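Local coordinates for protein iron Super-Oxide Dismutase (Plasmodium knowlesi, PDB 2AWP) that probably destroys superoxide radicals, converting superoxide and protons into hydrogen peroxide and dioxygen at an iron site, at residues K58-G62 with A63-N67; N106-N109 with E110-V114. All blocks are in the same frame, centred on the assembly; numbering follows the deposited sequence.

Contact 1 of 2, residues K58-G62 with A63-N67; sequences KESTG and AIFNN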
loop_
_atom_site.group_PDB
_atom_site.type_symbol
_atom_site.label_atom_id
_atom_site.label_comp_id
_atom_site.label_asym_id
_atom_site.label_seq_id
_atom_site.Cartn_x
_atom_site.Cartn_y
_atom_site.Cartn_z
ATOM N N LYS A 58 -5.260 -14.484 -15.167
ATOM C CA LYS A 58 -6.686 -14.778 -15.335
ATOM C C LYS A 58 -7.170 -16.007 -14.570
ATOM O O LYS A 58 -8.350 -16.098 -14.217
ATOM C CB LYS A 58 -7.035 -14.917 -16.823
ATOM C CG LYS A 58 -7.102 -13.573 -17.555
ATOM C CD LYS A 58 -7.101 -13.679 -19.086
ATOM C CE LYS A 58 -8.462 -14.133 -19.656
ATOM N NZ LYS A 58 -9.681 -13.356 -19.155
ATOM N N GLU A 59 -6.282 -16.951 -14.288
ATOM C CA GLU A 59 -6.724 -18.215 -13.693
ATOM C C GLU A 59 -6.295 -18.533 -12.257
ATOM O O GLU A 59 -6.666 -19.581 -11.742
ATOM C CB GLU A 59 -6.304 -19.381 -14.579
ATOM C CG GLU A 59 -6.820 -19.308 -15.991
ATOM C CD GLU A 59 -6.134 -20.317 -16.915
ATOM O OE1 GLU A 59 -5.788 -21.418 -16.458
ATOM O OE2 GLU A 59 -5.928 -19.990 -18.099
ATOM N N SER A 60 -5.482 -17.688 -11.633
ATOM C CA SER A 60 -4.969 -17.974 -10.282
ATOM C C SER A 60 -5.612 -17.103 -9.195
ATOM O O SER A 60 -6.404 -16.217 -9.489
ATOM C CB SER A 60 -3.472 -17.743 -10.248
ATOM O OG SER A 60 -3.194 -16.405 -10.624
ATOM N N THR A 61 -5.244 -17.364 -7.939
ATOM C CA THR A 61 -5.684 -16.547 -6.797
ATOM C C THR A 61 -4.491 -16.488 -5.823
ATOM O O THR A 61 -3.446 -17.055 -6.100
ATOM C CB THR A 61 -6.922 -17.180 -6.100
ATOM O OG1 THR A 61 -6.570 -18.501 -5.668
ATOM C CG2 THR A 61 -8.090 -17.286 -7.059
ATOM N N GLY A 62 -4.636 -15.807 -4.688
ATOM C CA GLY A 62 -3.595 -15.842 -3.659
ATOM C C GLY A 62 -2.274 -15.227 -4.116
ATOM O O GLY A 62 -2.266 -14.295 -4.924
ATOM N N ALA A 63 -1.160 -15.745 -3.599
ATOM C CA ALA A 63 0.159 -15.226 -3.919
ATOM C C ALA A 63 0.540 -15.291 -5.394
ATOM O O ALA A 63 1.227 -14.387 -5.899
ATOM C CB ALA A 63 1.252 -15.897 -3.050
ATOM N N ILE A 64 0.118 -16.361 -6.073
ATOM C CA ILE A 64 0.401 -16.532 -7.519
ATOM C C ILE A 64 -0.245 -15.399 -8.295
ATOM O O ILE A 64 0.407 -14.742 -9.087
ATOM C CB ILE A 64 -0.033 -17.939 -8.080
ATOM C CG1 ILE A 64 0.877 -19.042 -7.541
ATOM C CG2 ILE A 64 0.042 -17.963 -9.635
ATOM C CD1 ILE A 64 0.237 -20.477 -7.747
ATOM N N PHE A 65 -1.511 -15.131 -7.994
ATOM C CA PHE A 65 -2.197 -14.024 -8.642
ATOM C C PHE A 65 -1.510 -12.703 -8.344
ATOM O O PHE A 65 -1.227 -11.912 -9.260
ATOM C CB PHE A 65 -3.678 -13.938 -8.262
ATOM C CG PHE A 65 -4.351 -12.702 -8.810
ATOM C CD1 PHE A 65 -4.795 -12.670 -10.136
ATOM C CD2 PHE A 65 -4.471 -11.551 -8.022
ATOM C CE1 PHE A 65 -5.369 -11.517 -10.656
ATOM C CE2 PHE A 65 -5.063 -10.394 -8.524
ATOM C CZ PHE A 65 -5.512 -10.372 -9.829
ATOM N N ASN A 66 -1.237 -12.463 -7.064
ATOM C CA ASN A 66 -0.650 -11.194 -6.654
ATOM C C ASN A 66 0.637 -10.914 -7.438
ATOM O O ASN A 66 0.798 -9.832 -8.005
ATOM C CB ASN A 66 -0.379 -11.184 -5.146
ATOM C CG ASN A 66 -1.656 -11.055 -4.315
ATOM O OD1 ASN A 66 -2.721 -10.661 -4.805
ATOM N ND2 ASN A 66 -1.544 -11.388 -3.050
ATOM N N ASN A 67 1.532 -11.907 -7.496
ATOM C CA ASN A 67 2.769 -11.754 -8.245
ATOM C C ASN A 67 2.577 -11.653 -9.757
ATOM O O ASN A 67 3.100 -10.735 -10.369
ATOM C CB ASN A 67 3.786 -12.832 -7.875
ATOM C CG ASN A 67 4.339 -12.614 -6.511
ATOM O OD1 ASN A 67 5.246 -11.780 -6.322
ATOM N ND2 ASN A 67 3.726 -13.289 -5.507
HETATM O O HOH W 1 -1.167 -18.951 -4.812
#

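Contact 2 of 2, residues N106-N109 with E110-V114; sequences NFKN and EFSNV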
loop_
_atom_site.group_PDB
_atom_site.type_symbol
_atom_site.label_atom_id
_atom_site.label_comp_id
_atom_site.label_asym_id
_atom_site.label_seq_id
_atom_site.Cartn_x
_atom_site.Cartn_y
_atom_site.Cartn_z
ATOM N N ASN A 106 -11.249 17.417 -19.132
ATOM C CA ASN A 106 -12.209 16.701 -18.302
ATOM C C ASN A 106 -11.631 15.355 -17.896
ATOM O O ASN A 106 -11.670 14.999 -16.716
ATOM C CB ASN A 106 -13.575 16.540 -18.992
ATOM C CG ASN A 106 -14.318 17.883 -19.155
ATOM O OD1 ASN A 106 -13.932 18.903 -18.565
ATOM N ND2 ASN A 106 -15.361 17.889 -19.984
ATOM N N PHE A 107 -11.110 14.602 -18.863
ATOM C CA PHE A 107 -10.536 13.293 -18.550
ATOM C C PHE A 107 -9.399 13.424 -17.503
ATOM O O PHE A 107 -9.357 12.679 -16.507
ATOM C CB PHE A 107 -10.061 12.573 -19.819
ATOM C CG PHE A 107 -9.083 11.476 -19.545
ATOM C CD1 PHE A 107 -9.483 10.325 -18.881
ATOM C CD2 PHE A 107 -7.740 11.617 -19.911
ATOM C CE1 PHE A 107 -8.542 9.318 -18.574
ATOM C CE2 PHE A 107 -6.808 10.613 -19.643
ATOM C CZ PHE A 107 -7.213 9.459 -18.981
ATOM N N LYS A 108 -8.507 14.393 -17.736
ATOM C CA LYS A 108 -7.329 14.630 -16.895
ATOM C C LYS A 108 -7.740 14.924 -15.452
ATOM O O LYS A 108 -7.148 14.385 -14.488
ATOM C CB LYS A 108 -6.535 15.821 -17.465
ATOM C CG LYS A 108 -5.269 16.152 -16.701
ATOM C CD LYS A 108 -4.335 16.980 -17.582
ATOM C CE LYS A 108 -3.231 17.589 -16.757
ATOM N NZ LYS A 108 -2.446 18.508 -17.603
ATOM N N ASN A 109 -8.771 15.766 -15.313
ATOM C CA ASN A 109 -9.340 16.101 -14.010
ATOM C C ASN A 109 -9.915 14.922 -13.244
ATOM O O ASN A 109 -9.591 14.749 -12.067
ATOM C CB ASN A 109 -10.347 17.242 -14.109
ATOM C CG ASN A 109 -9.662 18.583 -14.376
ATOM O OD1 ASN A 109 -8.455 18.722 -14.165
ATOM N ND2 ASN A 109 -10.422 19.569 -14.857
ATOM N N GLU A 110 -10.762 14.122 -13.905
ATOM C CA GLU A 110 -11.344 12.952 -13.261
ATOM C C GLU A 110 -10.278 11.899 -12.952
ATOM O O GLU A 110 -10.280 11.350 -11.875
ATOM C CB GLU A 110 -12.451 12.334 -14.114
ATOM C CG GLU A 110 -13.456 13.363 -14.619
ATOM C CD GLU A 110 -14.475 12.779 -15.608
ATOM O OE1 GLU A 110 -14.709 11.522 -15.582
ATOM O OE2 GLU A 110 -14.999 13.605 -16.408
ATOM N N PHE A 111 -9.374 11.633 -13.889
ATOM C CA PHE A 111 -8.320 10.650 -13.659
ATOM C C PHE A 111 -7.439 11.033 -12.489
ATOM O O PHE A 111 -7.163 10.186 -11.647
ATOM C CB PHE A 111 -7.449 10.382 -14.894
ATOM C CG PHE A 111 -6.726 9.060 -14.842
ATOM C CD1 PHE A 111 -7.368 7.912 -14.378
ATOM C CD2 PHE A 111 -5.417 8.948 -15.290
ATOM C CE1 PHE A 111 -6.701 6.662 -14.339
ATOM C CE2 PHE A 111 -4.748 7.702 -15.279
ATOM C CZ PHE A 111 -5.393 6.567 -14.808
ATOM N N SER A 112 -7.035 12.306 -12.426
ATOM C CA SER A 112 -6.202 12.807 -11.330
ATOM C C SER A 112 -6.915 12.671 -9.981
ATOM O O SER A 112 -6.292 12.304 -8.979
ATOM C CB SER A 112 -5.806 14.260 -11.582
ATOM O OG SER A 112 -5.113 14.387 -12.826
ATOM N N ASN A 113 -8.221 12.952 -9.973
ATOM C CA ASN A 113 -9.065 12.809 -8.782
ATOM C C ASN A 113 -9.117 11.368 -8.280
ATOM O O ASN A 113 -8.926 11.088 -7.083
ATOM C CB ASN A 113 -10.479 13.319 -9.046
ATOM C CG ASN A 113 -10.553 14.851 -9.059
ATOM O OD1 ASN A 113 -9.622 15.532 -8.618
ATOM N ND2 ASN A 113 -11.660 15.394 -9.597
ATOM N N VAL A 114 -9.351 10.456 -9.202
ATOM C CA VAL A 114 -9.356 9.039 -8.859
ATOM C C VAL A 114 -8.011 8.570 -8.302
ATOM O O VAL A 114 -7.968 7.910 -7.252
ATOM C CB VAL A 114 -9.804 8.160 -10.053
ATOM C CG1 VAL A 114 -9.454 6.650 -9.786
ATOM C CG2 VAL A 114 -11.307 8.345 -10.268
#

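Contact 1 of 2, residues K58-G62 with A63-N67
The link between helix 53-59 and helix 62-79, in the alpha-hairpin domain of the iron/manganese superoxide dismutase fold, brings the Ser60 side chain and the Thr61 backbone against the first turn of the second helix. Ser60 has already left helical backbone angles, and Thr61 is extended. The carbonyls of Thr61 and Gly62 accept from amides of the first turn, four residues on. Phe65 N gives Thr61 O a weak hydrogen bond of 3.3 Å. Asn66 N binds Gly62 O at 3.0 Å. A water joins Thr61 O, to which it donates, with Ile64 N, from which it accepts. Gly62 has a positive phi of 64°, which few other residues adopt easily.

Ser60 packs against this turn. Its CB meets the CG2 branch of Ile64 at 3.6 Å. With chi1 at 58°, Ser60 OG lies between its backbone N and carbonyl carbon, 3.4 Å from Phe65 CB, and bonds to Ile56 O of helix 53-59, which ties the link back to that helix. Phe65 starts toward the link, and its ring then leads away, passing obliquely by Ser60 O. That carbonyl is bonded to Lys147 NZ, and the Phe65 side chain touches Lys147 too. Asn66 packs on Phe119 of the second subunit.

One turn further on, Ala63 O is held twice by Asn67. Asn67 N bonds to Ala63 O at 3.0 Å. Asn67 ND2 reaches the same Ala63 O at 2.8 Å, from the opposite face of the carbonyl plane.

Contact 2 of 2, residues N106-N109 with E110-V114
Lys108 O accepts two hydrogen bonds from Ser112, one turn on in helix 104-117 of the superoxide dismutase C-terminal domain. Ser112 OG donates at 2.6 Å to Lys108 O. Ser112 N makes the usual alpha-helical bond to the same oxygen at 2.9 Å. The two donors reach it from opposite faces of the carbonyl plane, each tilted about 30° from it. The serine OG stands beside its own backbone N (chi1 -58°), and this turns it back along the helix to Lys108. Ser112 OG is also bonded to Trp180 NE1, so the hydroxyl also ties helix 104-117 to Trp180, just after helix 172-179.

The neighbouring turns are regular. Glu110 N binds Asn106 O, Phe111 N binds Phe107 O at 2.8 Å, and Asn113 N binds Asn109 O. Along the buried side, Phe107 and Phe111 lie side by side and point the same way. Their planes are near parallel, at 16°, but slid apart, with centroids 5.6 Å apart, so the rings barely overlap. The closest side-chain approach is Phe107 CE1 to Phe111 CB, 4.0 Å; Phe107 CZ also comes near Phe111 CD2. Phe107 also meets the ring of Phe101 and touches Ile97 of helix 92-101. Phe111 and Val114 rest on Ile136 of strand 134-140.

On the exposed side, Asn106 ND2 is bonded to Phe101 O. The Glu110 side chain runs back beside the Asn106 carbonyl, with Glu110 CG 3.2 Å from Asn106 O.

Contact 1 comes first along the chain, in the alpha-hairpin domain, and contact 2 follows in the C-terminal domain. Their centres are 30 Å apart, on opposite sides of the centre of the chain. Their nearest atoms are about 17 Å apart. They share no helix or strand: 58-67 joins helices 53-59 and 62-79, while 106-114 lies within helix 104-117, against strand 134-140. One side chain of each is about 10 Å from that of a probable iron ligand: Asn66 from His74, Phe111 from Asp158. Probable iron ligands come from both domains, His27 and His74 from the first, Asp158 and His162 from the second, so the site lies between them, and contact 1 also borders the second subunit.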